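Local coordinates for protein peptide chain release factor subunit 1 (Aeropyrum pernix, PDB 3AGK) that probably directs the termination of translation, prompting release of the finished polypeptide when any of the stop codons UAA, UAG and UGA is reached, at residues M79-M84 against C108-P113; V165-E170 against G203-N208; G262-V267 against L349-W354; Y302-V307 against E329-K334. All blocks are in the same frame, centred on the assembly; numbering follows the deposited sequence.

Interaction 1: residues M79-M84 against C108-P113; sequences MDRLQM and CFMFSP
Arg-81, near the end of helix 65-82, reaches across to Met-110 and Cys-108 on strand 107-111, and its side chain can be followed atom by atom. CB lies 4.0 Å from Met-110 SD, a loose first touch. CG sits closer, 3.6 Å from the same Met-110 SD, and Met-110 CE curls round to an equal distance. Bends at chi2 (42°) and chi3 (55°) then swing the guanidinium off the thioether and along the strand to Cys-108. There one face of the group is covered: Cys-108 SG stands 3.9 Å above its plane, over the centre, and Cys-108 CB comes within 3.1 Å of NH1, a tight approach. At the edge, in plane, NH1 donates a hydrogen bond to a water, 2.7 Å from NH1 to the water O, and this water donates in turn to the backbone O of Cys-108. Were Arg-81 cut back to an alanine, that water is likely to lose its donor and both sulfur side chains their cover. Cys-108 SG is also half of the disulfide with Cys-97 on the adjoining strand 93-98. A helix lying beside the disulfide-braced outermost strand of an antiparallel sheet thus characterises this part of the first eRF1 domain.

Interaction 2: residues V165-E170 against G203-N208; sequences VLKELE and GEEASN
Glu-205 has more surface buried than any other residue in this contact: its CB and CG rest against Lys-167 and Leu-169, which both come from the strand side. With CG opposite the backbone N (chi1 -164°), the methylene part is presented to strand 162-170, and a bend at chi2 (60°) takes the carboxylate toward the lysine chain, with OE2 3.9 Å from Lys-167 CE. Glu-205 CG meets Lys-167 CG at 3.7 Å and Leu-169 CD1 at 4.0 Å. Both leucine methyls are used, since Leu-169 CD2 meets Glu-205 CB at 4.0 Å and, slightly farther, Glu-205 CG at 4.1 Å. Strand 162-170 is outermost in the mixed sheet of the second eRF1 domain, and helix 188-215 lies across that sheet. The strand carries a classic beta bulge here, where Leu-166 and Lys-167 both face Ile-155 of strand 152-159, a residue that Glu-205 also touches. Leu-169 packs on Ile-155 too, and on Phe-198 and Lys-201 of the same helix 188-215. The lysine chain, bent at chi2 (84°), crosses the glutamate at about a right angle. The nearest approach of the two is between their CG carbons. Their charged ends stay farther apart: Lys-167 NZ is 4.1 Å from Glu-205 OE2, beyond salt-bridge range, leaving at most a diffuse attraction.

Interaction 3: residues G262-V267 against L349-W354; sequences GLKEAV and LAEAEW
At the junction of the second and third eRF1 domains, Lys-264 of helix 259-269 reaches out to Ala-350 and Glu-351, the two central residues of a type I beta turn that leads into helix 352-359. The turn is closed by the hydrogen bond from Ala-352 N to Leu-349 O, 2.9 Å long. Lys-264 spans the gap with its chain fully stretched: CG lies opposite the backbone N (chi1 178°), and every later torsion is extended too. On the way it touches Tyr-279 and Val-283 of helix 277-294. Across the junction it is the terminal nitrogen that makes the contact. NZ stands 3.7 Å from Glu-351 OE1, a long salt bridge, and 3.9 Å from OE2 of the same carboxylate, so neither oxygen is strongly preferred. Glu-351 starts out to one side; a bend at chi2 (79°) swings its carboxylate round toward the lysine, and the two chains cross at about a right angle. Ala-350 adds its methyl, with CB 3.8 Å from Lys-264 NZ. The two segments bury only 83 Å² between them, and their nearest CA atoms, those of Lys-264 and Ala-350, are 9.3 Å apart. One long ion pair and a single methyl touch over so small an area make this an electrostatic contact rather than an interlocking one.

Interaction 4: residues Y302-V307 against E329-K334; sequences YGEKDV and EEWVEK
Helices 304-312 and 328-335 come nearest at Val-307 and Trp-331, whose CA atoms are 9.4 Å apart, a spacing bridged by one large side chain. Both helices pack on the mixed sheet of the third eRF1 domain, an alpha/beta unit: Val-307 and Trp-331 each also touch Leu-319 and Leu-362 on its strands. Gly-303 is the N-cap of the first helix, and Val-307 N donates to its carbonyl O. With CG opposite its own carbonyl carbon (chi1 -66°), Trp-331 sends the six-membered end of the indole into that first turn. Val-307 CG1 packs obliquely at 3.4 Å from CZ3. Next to it, the backbone O of Glu-304 lies close to the ring plane, at the edge, 3.7 Å from Trp-331 CH2. The Glu-304 side chain passes the benzene edge, its line at about a right angle to that of the tryptophan, with CG 3.7 Å from Trp-331 CZ2. Its carboxylate plane is turned 53° from the indole, and OE2 forms a salt bridge with Arg-325. The pyrrole side is fixed as well, since NE1 is hydrogen-bonded to Asp-327 OD2. With a leucine in place of the indole, Asp-327 OD2 is likely to lose its donor and a gap to open beside Val-307. Lys-334, one turn further along, lays its extended chain toward the indole, so that NZ stands 4.0 Å above one face, over the centre, and the same nitrogen makes a long salt bridge with Glu-330 OE2.

In the fold
Burial and chemistry change together over the four contacts. Interaction 4 is buried and rests on an aromatic ring between two helices of one domain; interaction 2, partly buried, sets aliphatic carbons between a strand and a helix. Interactions 1 and 3 are surface contacts led by a long basic side chain, one over sulfur atoms with a bridging water, the other toward a carboxylate. Interaction 3 alone joins two domains, and interaction 4 is nested in the chain loop it closes. Interactions 2 and 3 touch, Val-165 CG2 lying 3.5 Å from Leu-263 CD1. Interaction 1 stands apart, its centre about 40 Å or more from the others' centres.

Interaction 1: residues M79-M84 against C108-P113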
loop_
_atom_site.group_PDB
_atom_site.type_symbol
_atom_site.label_atom_id
_atom_site.label_comp_id
_atom_site.label_asym_id
_atom_site.label_seq_id
_atom_site.Cartn_x
_atom_site.Cartn_y
_atom_site.Cartn_z
ATOM N N MET A 79 17.560 -25.020 6.902
ATOM C CA MET A 79 17.680 -26.477 6.750
ATOM C C MET A 79 17.168 -27.231 7.970
ATOM O O MET A 79 16.483 -28.241 7.820
ATOM C CB MET A 79 19.111 -26.916 6.455
ATOM C CG MET A 79 19.618 -26.485 5.068
ATOM S SD MET A 79 21.308 -27.036 4.688
ATOM C CE MET A 79 22.096 -25.460 4.401
ATOM N N ASP A 80 17.533 -26.753 9.159
ATOM C CA ASP A 80 17.031 -27.312 10.416
ATOM C C ASP A 80 15.517 -27.355 10.407
ATOM O O ASP A 80 14.901 -28.368 10.729
ATOM C CB ASP A 80 17.462 -26.439 11.595
ATOM C CG ASP A 80 18.874 -26.716 12.037
ATOM O OD1 ASP A 80 19.367 -27.829 11.756
ATOM O OD2 ASP A 80 19.486 -25.817 12.666
ATOM N N ARG A 81 14.932 -26.217 10.054
ATOM C CA ARG A 81 13.495 -26.050 10.023
ATOM C C ARG A 81 12.852 -27.066 9.073
ATOM O O ARG A 81 11.830 -27.680 9.397
ATOM C CB ARG A 81 13.182 -24.613 9.592
ATOM C CG ARG A 81 12.309 -23.793 10.543
ATOM C CD ARG A 81 12.663 -23.986 12.003
ATOM N NE ARG A 81 14.073 -23.723 12.277
ATOM C CZ ARG A 81 14.523 -22.711 13.012
ATOM N NH1 ARG A 81 13.676 -21.852 13.563
ATOM N NH2 ARG A 81 15.823 -22.568 13.202
ATOM N N LEU A 82 13.455 -27.257 7.901
ATOM C CA LEU A 82 12.852 -28.112 6.879
ATOM C C LEU A 82 12.967 -29.583 7.242
ATOM O O LEU A 82 12.122 -30.396 6.880
ATOM C CB LEU A 82 13.488 -27.877 5.501
ATOM C CG LEU A 82 13.284 -26.523 4.824
ATOM C CD1 LEU A 82 13.910 -26.531 3.439
ATOM C CD2 LEU A 82 11.816 -26.178 4.739
ATOM N N GLN A 83 14.029 -29.936 7.950
ATOM C CA GLN A 83 14.192 -31.324 8.327
ATOM C C GLN A 83 13.252 -31.686 9.474
ATOM O O GLN A 83 13.224 -32.828 9.920
ATOM C CB GLN A 83 15.666 -31.657 8.602
ATOM C CG GLN A 83 16.486 -31.592 7.302
ATOM C CD GLN A 83 17.916 -32.092 7.426
ATOM O OE1 GLN A 83 18.803 -31.378 7.911
ATOM N NE2 GLN A 83 18.156 -33.313 6.951
ATOM N N MET A 84 12.457 -30.712 9.915
ATOM C CA MET A 84 11.396 -30.954 10.904
ATOM C C MET A 84 10.125 -31.453 10.246
ATOM O O MET A 84 9.220 -31.925 10.922
ATOM C CB MET A 84 11.037 -29.671 11.652
ATOM C CG MET A 84 11.792 -29.433 12.926
ATOM S SD MET A 84 11.433 -27.781 13.556
ATOM C CE MET A 84 12.764 -27.609 14.740
ATOM N N CYS A 108 14.138 -17.365 12.983
ATOM C CA CYS A 108 13.736 -18.064 11.771
ATOM C C CYS A 108 12.219 -18.170 11.690
ATOM O O CYS A 108 11.640 -19.082 12.273
ATOM C CB CYS A 108 14.341 -19.464 11.750
ATOM S SG CYS A 108 14.589 -20.148 10.091
ATOM N N PHE A 109 11.573 -17.248 10.979
ATOM C CA PHE A 109 10.119 -17.298 10.839
ATOM C C PHE A 109 9.747 -18.406 9.864
ATOM O O PHE A 109 10.368 -18.536 8.813
ATOM C CB PHE A 109 9.554 -15.951 10.370
ATOM C CG PHE A 109 9.980 -14.783 11.221
ATOM C CD1 PHE A 109 11.217 -14.181 11.030
ATOM C CD2 PHE A 109 9.146 -14.287 12.212
ATOM C CE1 PHE A 109 11.618 -13.108 11.814
ATOM C CE2 PHE A 109 9.537 -13.213 13.003
ATOM C CZ PHE A 109 10.776 -12.623 12.801
ATOM N N MET A 110 8.768 -19.232 10.224
ATOM C CA MET A 110 8.306 -20.258 9.299
ATOM C C MET A 110 6.805 -20.411 9.376
ATOM O O MET A 110 6.260 -20.519 10.452
ATOM C CB MET A 110 8.974 -21.609 9.557
ATOM C CG MET A 110 8.612 -22.612 8.457
ATOM S SD MET A 110 9.311 -24.261 8.612
ATOM C CE MET A 110 8.837 -24.713 10.273
ATOM N N PHE A 111 6.127 -20.417 8.235
ATOM C CA PHE A 111 4.681 -20.625 8.246
ATOM C C PHE A 111 4.117 -21.059 6.902
ATOM O O PHE A 111 4.829 -21.093 5.874
ATOM C CB PHE A 111 3.960 -19.361 8.711
ATOM C CG PHE A 111 4.224 -18.169 7.847
ATOM C CD1 PHE A 111 3.331 -17.812 6.847
ATOM C CD2 PHE A 111 5.370 -17.410 8.026
ATOM C CE1 PHE A 111 3.568 -16.719 6.041
ATOM C CE2 PHE A 111 5.621 -16.307 7.219
ATOM C CZ PHE A 111 4.714 -15.959 6.224
ATOM N N SER A 112 2.831 -21.406 6.917
ATOM C CA SER A 112 2.112 -21.604 5.674
ATOM C C SER A 112 1.156 -20.424 5.493
ATOM O O SER A 112 0.506 -20.001 6.434
ATOM C CB SER A 112 1.389 -22.954 5.659
ATOM O OG SER A 112 0.783 -23.196 4.396
ATOM N N PRO A 113 1.105 -19.856 4.284
ATOM C CA PRO A 113 0.291 -18.658 4.046
ATOM C C PRO A 113 -1.186 -18.991 3.794
ATOM O O PRO A 113 -1.489 -20.124 3.414
ATOM C CB PRO A 113 0.930 -18.063 2.789
ATOM C CG PRO A 113 1.465 -19.252 2.052
ATOM C CD PRO A 113 1.907 -20.234 3.105
HETATM O O HOH W 1 11.077 -21.282 13.488
#

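Interaction 2: residues V165-E170 against G203-N208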
loop_
_atom_site.group_PDB
_atom_site.type_symbol
_atom_site.label_atom_id
_atom_site.label_comp_id
_atom_site.label_asym_id
_atom_site.label_seq_id
_atom_site.Cartn_x
_atom_site.Cartn_y
_atom_site.Cartn_z
ATOM N N VAL A 165 1.614 9.871 -5.171
ATOM C CA VAL A 165 2.086 10.179 -6.508
ATOM C C VAL A 165 3.058 9.077 -6.909
ATOM O O VAL A 165 3.987 8.790 -6.166
ATOM C CB VAL A 165 2.818 11.529 -6.527
ATOM C CG1 VAL A 165 3.607 11.691 -7.829
ATOM C CG2 VAL A 165 1.837 12.669 -6.358
ATOM N N LEU A 166 2.827 8.438 -8.055
ATOM C CA LEU A 166 3.735 7.402 -8.556
ATOM C C LEU A 166 4.765 8.006 -9.496
ATOM O O LEU A 166 5.922 7.615 -9.481
ATOM C CB LEU A 166 2.982 6.280 -9.281
ATOM C CG LEU A 166 2.079 5.421 -8.399
ATOM C CD1 LEU A 166 1.477 4.263 -9.179
ATOM C CD2 LEU A 166 2.850 4.913 -7.170
ATOM N N LYS A 167 4.328 8.970 -10.302
ATOM C CA LYS A 167 5.166 9.573 -11.321
ATOM C C LYS A 167 4.554 10.893 -11.773
ATOM O O LYS A 167 3.323 11.018 -11.893
ATOM C CB LYS A 167 5.279 8.633 -12.523
ATOM C CG LYS A 167 6.250 9.107 -13.595
ATOM C CD LYS A 167 7.668 8.698 -13.257
ATOM C CE LYS A 167 8.667 9.382 -14.171
ATOM N NZ LYS A 167 9.969 8.661 -14.189
ATOM N N GLU A 168 5.422 11.872 -12.009
ATOM C CA GLU A 168 5.058 13.113 -12.681
ATOM C C GLU A 168 5.868 13.233 -13.983
ATOM O O GLU A 168 7.015 12.794 -14.043
ATOM C CB GLU A 168 5.290 14.318 -11.760
ATOM C CG GLU A 168 4.396 14.283 -10.501
ATOM C CD GLU A 168 4.302 15.616 -9.780
ATOM O OE1 GLU A 168 3.628 16.536 -10.300
ATOM O OE2 GLU A 168 4.891 15.738 -8.684
ATOM N N LEU A 169 5.263 13.805 -15.022
ATOM C CA LEU A 169 5.893 13.878 -16.334
ATOM C C LEU A 169 5.648 15.247 -16.893
ATOM O O LEU A 169 4.605 15.853 -16.620
ATOM C CB LEU A 169 5.293 12.857 -17.302
ATOM C CG LEU A 169 5.460 11.358 -17.061
ATOM C CD1 LEU A 169 4.318 10.812 -16.232
ATOM C CD2 LEU A 169 5.501 10.639 -18.388
ATOM N N GLU A 170 6.613 15.721 -17.681
ATOM C CA GLU A 170 6.529 16.989 -18.399
ATOM C C GLU A 170 6.902 16.790 -19.862
ATOM O O GLU A 170 7.718 15.919 -20.199
ATOM C CB GLU A 170 7.529 18.000 -17.841
ATOM C CG GLU A 170 7.538 18.161 -16.354
ATOM C CD GLU A 170 7.897 19.577 -15.955
ATOM O OE1 GLU A 170 9.108 19.879 -15.829
ATOM O OE2 GLU A 170 6.961 20.393 -15.785
ATOM N N GLY A 203 0.975 7.494 -21.628
ATOM C CA GLY A 203 0.346 6.196 -21.808
ATOM C C GLY A 203 1.237 5.034 -21.419
ATOM O O GLY A 203 0.822 4.143 -20.671
ATOM N N GLU A 204 2.468 5.041 -21.933
ATOM C CA GLU A 204 3.457 4.024 -21.576
ATOM C C GLU A 204 3.824 4.016 -20.091
ATOM O O GLU A 204 3.881 2.962 -19.457
ATOM C CB GLU A 204 4.726 4.214 -22.404
ATOM C CG GLU A 204 4.618 3.656 -23.803
ATOM C CD GLU A 204 5.815 4.043 -24.663
ATOM O OE1 GLU A 204 6.825 4.495 -24.077
ATOM O OE2 GLU A 204 5.723 3.913 -25.907
ATOM N N GLU A 205 4.098 5.196 -19.552
ATOM C CA GLU A 205 4.397 5.330 -18.144
ATOM C C GLU A 205 3.239 4.773 -17.285
ATOM O O GLU A 205 3.455 3.935 -16.413
ATOM C CB GLU A 205 4.647 6.796 -17.816
ATOM C CG GLU A 205 5.316 6.988 -16.498
ATOM C CD GLU A 205 6.660 6.292 -16.448
ATOM O OE1 GLU A 205 6.730 5.175 -15.881
ATOM O OE2 GLU A 205 7.638 6.860 -16.991
ATOM N N ALA A 206 2.015 5.224 -17.558
ATOM C CA ALA A 206 0.840 4.756 -16.820
ATOM C C ALA A 206 0.715 3.238 -16.903
ATOM O O ALA A 206 0.561 2.559 -15.889
ATOM C CB ALA A 206 -0.424 5.422 -17.353
ATOM N N SER A 207 0.792 2.713 -18.123
ATOM C CA SER A 207 0.697 1.273 -18.343
ATOM C C SER A 207 1.765 0.451 -17.602
ATOM O O SER A 207 1.458 -0.606 -17.023
ATOM C CB SER A 207 0.704 0.957 -19.844
ATOM O OG SER A 207 -0.431 1.525 -20.495
ATOM N N ASN A 208 3.012 0.919 -17.615
ATOM C CA ASN A 208 4.061 0.223 -16.875
ATOM C C ASN A 208 3.772 0.180 -15.375
ATOM O O ASN A 208 4.083 -0.804 -14.697
ATOM C CB ASN A 208 5.419 0.871 -17.115
ATOM C CG ASN A 208 5.953 0.602 -18.511
ATOM O OD1 ASN A 208 6.858 1.291 -18.967
ATOM N ND2 ASN A 208 5.390 -0.400 -19.199
#

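Interaction 3: residues G262-V267 against L349-W354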
loop_
_atom_site.group_PDB
_atom_site.type_symbol
_atom_site.label_atom_id
_atom_site.label_comp_id
_atom_site.label_asym_id
_atom_site.label_seq_id
_atom_site.Cartn_x
_atom_site.Cartn_y
_atom_site.Cartn_z
ATOM N N GLY A 262 -3.671 17.694 -7.250
ATOM C CA GLY A 262 -4.615 17.341 -8.301
ATOM C C GLY A 262 -5.201 15.949 -8.096
ATOM O O GLY A 262 -6.358 15.704 -8.433
ATOM N N LEU A 263 -4.384 15.035 -7.573
ATOM C CA LEU A 263 -4.805 13.664 -7.287
ATOM C C LEU A 263 -5.938 13.651 -6.266
ATOM O O LEU A 263 -6.945 12.940 -6.431
ATOM C CB LEU A 263 -3.630 12.857 -6.734
ATOM C CG LEU A 263 -2.538 12.408 -7.702
ATOM C CD1 LEU A 263 -1.470 11.613 -6.957
ATOM C CD2 LEU A 263 -3.155 11.572 -8.828
ATOM N N LYS A 264 -5.762 14.446 -5.213
ATOM C CA LYS A 264 -6.790 14.594 -4.184
ATOM C C LYS A 264 -8.070 15.108 -4.813
ATOM O O LYS A 264 -9.146 14.543 -4.592
ATOM C CB LYS A 264 -6.334 15.545 -3.072
ATOM C CG LYS A 264 -7.394 15.790 -1.967
ATOM C CD LYS A 264 -6.807 16.663 -0.868
ATOM C CE LYS A 264 -7.692 16.749 0.339
ATOM N NZ LYS A 264 -6.947 17.363 1.487
ATOM N N GLU A 265 -7.955 16.175 -5.604
ATOM C CA GLU A 265 -9.123 16.769 -6.246
ATOM C C GLU A 265 -9.884 15.763 -7.122
ATOM O O GLU A 265 -11.113 15.706 -7.090
ATOM C CB GLU A 265 -8.763 18.017 -7.058
ATOM C CG GLU A 265 -9.984 18.581 -7.801
ATOM C CD GLU A 265 -9.790 19.985 -8.372
ATOM O OE1 GLU A 265 -8.649 20.347 -8.747
ATOM O OE2 GLU A 265 -10.808 20.718 -8.454
ATOM N N ALA A 266 -9.155 14.953 -7.881
ATOM C CA ALA A 266 -9.789 13.967 -8.750
ATOM C C ALA A 266 -10.533 12.903 -7.943
ATOM O O ALA A 266 -11.635 12.476 -8.302
ATOM C CB ALA A 266 -8.767 13.321 -9.633
ATOM N N VAL A 267 -9.909 12.460 -6.859
ATOM C CA VAL A 267 -10.525 11.476 -5.988
ATOM C C VAL A 267 -11.781 12.040 -5.297
ATOM O O VAL A 267 -12.822 11.386 -5.247
ATOM C CB VAL A 267 -9.492 10.910 -4.970
ATOM C CG1 VAL A 267 -10.167 9.996 -3.955
ATOM C CG2 VAL A 267 -8.379 10.154 -5.724
ATOM N N LEU A 349 -2.234 12.100 4.688
ATOM C CA LEU A 349 -3.319 13.057 4.563
ATOM C C LEU A 349 -2.750 14.473 4.704
ATOM O O LEU A 349 -1.846 14.719 5.518
ATOM C CB LEU A 349 -4.377 12.764 5.624
ATOM C CG LEU A 349 -5.842 13.011 5.286
ATOM C CD1 LEU A 349 -6.074 14.490 5.176
ATOM C CD2 LEU A 349 -6.263 12.277 4.002
ATOM N N ALA A 350 -3.260 15.400 3.903
ATOM C CA ALA A 350 -2.673 16.740 3.846
ATOM C C ALA A 350 -2.560 17.407 5.226
ATOM O O ALA A 350 -1.509 17.959 5.575
ATOM C CB ALA A 350 -3.463 17.619 2.894
ATOM N N GLU A 351 -3.645 17.354 6.001
ATOM C CA GLU A 351 -3.675 17.975 7.315
ATOM C C GLU A 351 -3.124 17.052 8.390
ATOM O O GLU A 351 -3.147 17.409 9.567
ATOM C CB GLU A 351 -5.101 18.376 7.708
ATOM C CG GLU A 351 -5.816 19.263 6.711
ATOM C CD GLU A 351 -6.371 18.478 5.526
ATOM O OE1 GLU A 351 -7.278 18.996 4.839
ATOM O OE2 GLU A 351 -5.909 17.342 5.285
ATOM N N ALA A 352 -2.629 15.877 8.003
ATOM C CA ALA A 352 -2.252 14.886 9.009
ATOM C C ALA A 352 -1.231 15.421 10.004
ATOM O O ALA A 352 -1.405 15.266 11.216
ATOM C CB ALA A 352 -1.756 13.610 8.385
ATOM N N GLU A 353 -0.174 16.049 9.504
ATOM C CA GLU A 353 0.878 16.526 10.393
ATOM C C GLU A 353 0.400 17.663 11.309
ATOM O O GLU A 353 0.796 17.747 12.465
ATOM C CB GLU A 353 2.111 16.963 9.596
ATOM C CG GLU A 353 2.045 18.370 9.054
ATOM C CD GLU A 353 3.416 18.893 8.639
ATOM O OE1 GLU A 353 3.513 19.526 7.564
ATOM O OE2 GLU A 353 4.395 18.664 9.387
ATOM N N TRP A 354 -0.443 18.537 10.776
ATOM C CA TRP A 354 -1.038 19.598 11.556
ATOM C C TRP A 354 -1.912 19.015 12.678
ATOM O O TRP A 354 -1.809 19.423 13.840
ATOM C CB TRP A 354 -1.879 20.487 10.642
ATOM C CG TRP A 354 -2.834 21.324 11.403
ATOM C CD1 TRP A 354 -2.563 22.496 12.048
ATOM C CD2 TRP A 354 -4.216 21.047 11.635
ATOM N NE1 TRP A 354 -3.698 22.972 12.660
ATOM C CE2 TRP A 354 -4.728 22.099 12.421
ATOM C CE3 TRP A 354 -5.074 20.015 11.250
ATOM C CZ2 TRP A 354 -6.063 22.149 12.827
ATOM C CZ3 TRP A 354 -6.388 20.066 11.638
ATOM C CH2 TRP A 354 -6.875 21.121 12.430
#

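Interaction 4: residues Y302-V307 against E329-K334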
loop_
_atom_site.group_PDB
_atom_site.type_symbol
_atom_site.label_atom_id
_atom_site.label_comp_id
_atom_site.label_asym_id
_atom_site.label_seq_id
_atom_site.Cartn_x
_atom_site.Cartn_y
_atom_site.Cartn_z
ATOM N N TYR A 302 -11.318 17.314 22.311
ATOM C CA TYR A 302 -9.940 16.856 22.188
ATOM C C TYR A 302 -9.314 16.867 23.567
ATOM O O TYR A 302 -9.890 17.420 24.506
ATOM C CB TYR A 302 -9.137 17.717 21.202
ATOM C CG TYR A 302 -9.364 19.208 21.327
ATOM C CD1 TYR A 302 -8.562 19.996 22.162
ATOM C CD2 TYR A 302 -10.378 19.833 20.603
ATOM C CE1 TYR A 302 -8.779 21.368 22.286
ATOM C CE2 TYR A 302 -10.601 21.200 20.705
ATOM C CZ TYR A 302 -9.798 21.965 21.544
ATOM O OH TYR A 302 -10.032 23.324 21.633
ATOM N N GLY A 303 -8.139 16.255 23.681
ATOM C CA GLY A 303 -7.518 16.016 24.972
ATOM C C GLY A 303 -8.037 14.672 25.438
ATOM O O GLY A 303 -9.251 14.435 25.407
ATOM N N GLU A 304 -7.132 13.784 25.836
ATOM C CA GLU A 304 -7.509 12.415 26.186
ATOM C C GLU A 304 -8.654 12.319 27.205
ATOM O O GLU A 304 -9.600 11.552 27.012
ATOM C CB GLU A 304 -6.284 11.635 26.665
ATOM C CG GLU A 304 -5.415 11.182 25.513
ATOM C CD GLU A 304 -4.036 10.720 25.947
ATOM O OE1 GLU A 304 -3.877 10.339 27.127
ATOM O OE2 GLU A 304 -3.114 10.740 25.094
ATOM N N LYS A 305 -8.560 13.095 28.280
ATOM C CA LYS A 305 -9.574 13.079 29.321
ATOM C C LYS A 305 -10.915 13.463 28.712
ATOM O O LYS A 305 -11.904 12.757 28.897
ATOM C CB LYS A 305 -9.206 14.023 30.470
ATOM C CG LYS A 305 -7.913 13.656 31.197
ATOM C CD LYS A 305 -6.748 14.628 30.885
ATOM C CE LYS A 305 -6.163 14.418 29.479
ATOM N NZ LYS A 305 -6.039 15.699 28.712
ATOM N N ASP A 306 -10.942 14.565 27.964
ATOM C CA ASP A 306 -12.177 15.017 27.323
ATOM C C ASP A 306 -12.732 13.979 26.356
ATOM O O ASP A 306 -13.933 13.676 26.384
ATOM C CB ASP A 306 -11.971 16.345 26.592
ATOM C CG ASP A 306 -11.767 17.505 27.539
ATOM O OD1 ASP A 306 -11.856 18.670 27.093
ATOM O OD2 ASP A 306 -11.515 17.244 28.731
ATOM N N VAL A 307 -11.864 13.438 25.504
ATOM C CA VAL A 307 -12.291 12.456 24.511
ATOM C C VAL A 307 -12.883 11.239 25.220
ATOM O O VAL A 307 -13.965 10.773 24.854
ATOM C CB VAL A 307 -11.149 12.017 23.550
ATOM C CG1 VAL A 307 -11.624 10.890 22.643
ATOM C CG2 VAL A 307 -10.659 13.196 22.713
ATOM N N GLU A 329 -5.324 1.436 18.662
ATOM C CA GLU A 329 -6.350 0.406 18.712
ATOM C C GLU A 329 -7.203 0.531 19.963
ATOM O O GLU A 329 -8.389 0.197 19.951
ATOM C CB GLU A 329 -5.740 -0.988 18.604
ATOM C CG GLU A 329 -6.724 -2.037 18.103
ATOM C CD GLU A 329 -7.239 -1.739 16.698
ATOM O OE1 GLU A 329 -6.549 -1.019 15.940
ATOM O OE2 GLU A 329 -8.336 -2.233 16.353
ATOM N N GLU A 330 -6.599 1.021 21.040
ATOM C CA GLU A 330 -7.336 1.230 22.278
ATOM C C GLU A 330 -8.493 2.177 22.043
ATOM O O GLU A 330 -9.630 1.875 22.401
ATOM C CB GLU A 330 -6.421 1.762 23.371
ATOM C CG GLU A 330 -5.459 0.715 23.890
ATOM C CD GLU A 330 -4.556 1.253 24.969
ATOM O OE1 GLU A 330 -3.423 0.741 25.101
ATOM O OE2 GLU A 330 -4.976 2.195 25.679
ATOM N N TRP A 331 -8.208 3.319 21.430
ATOM C CA TRP A 331 -9.264 4.252 21.056
ATOM C C TRP A 331 -10.290 3.647 20.093
ATOM O O TRP A 331 -11.469 3.999 20.140
ATOM C CB TRP A 331 -8.668 5.534 20.494
ATOM C CG TRP A 331 -7.923 6.281 21.535
ATOM C CD1 TRP A 331 -6.575 6.333 21.702
ATOM C CD2 TRP A 331 -8.492 7.064 22.583
ATOM N NE1 TRP A 331 -6.262 7.113 22.788
ATOM C CE2 TRP A 331 -7.423 7.575 23.347
ATOM C CE3 TRP A 331 -9.805 7.392 22.949
ATOM C CZ2 TRP A 331 -7.624 8.393 24.454
ATOM C CZ3 TRP A 331 -10.005 8.203 24.042
ATOM C CH2 TRP A 331 -8.920 8.696 24.786
ATOM N N VAL A 332 -9.850 2.726 19.239
ATOM C CA VAL A 332 -10.771 2.020 18.350
ATOM C C VAL A 332 -11.764 1.176 19.146
ATOM O O VAL A 332 -12.973 1.248 18.930
ATOM C CB VAL A 332 -10.027 1.128 17.343
ATOM C CG1 VAL A 332 -10.997 0.198 16.645
ATOM C CG2 VAL A 332 -9.293 1.981 16.323
ATOM N N GLU A 333 -11.246 0.369 20.062
ATOM C CA GLU A 333 -12.096 -0.423 20.932
ATOM C C GLU A 333 -13.082 0.493 21.645
ATOM O O GLU A 333 -14.296 0.279 21.594
ATOM C CB GLU A 333 -11.248 -1.190 21.951
ATOM C CG GLU A 333 -12.041 -1.880 23.066
ATOM C CD GLU A 333 -12.763 -3.139 22.606
ATOM O OE1 GLU A 333 -12.754 -3.428 21.389
ATOM O OE2 GLU A 333 -13.342 -3.839 23.467
ATOM N N LYS A 334 -12.553 1.521 22.305
ATOM C CA LYS A 334 -13.379 2.473 23.034
ATOM C C LYS A 334 -14.453 3.082 22.127
ATOM O O LYS A 334 -15.557 3.372 22.578
ATOM C CB LYS A 334 -12.505 3.561 23.668
ATOM C CG LYS A 334 -11.350 3.004 24.528
ATOM C CD LYS A 334 -10.427 4.102 25.089
ATOM C CE LYS A 334 -9.116 3.536 25.648
ATOM N NZ LYS A 334 -8.146 4.610 26.012
#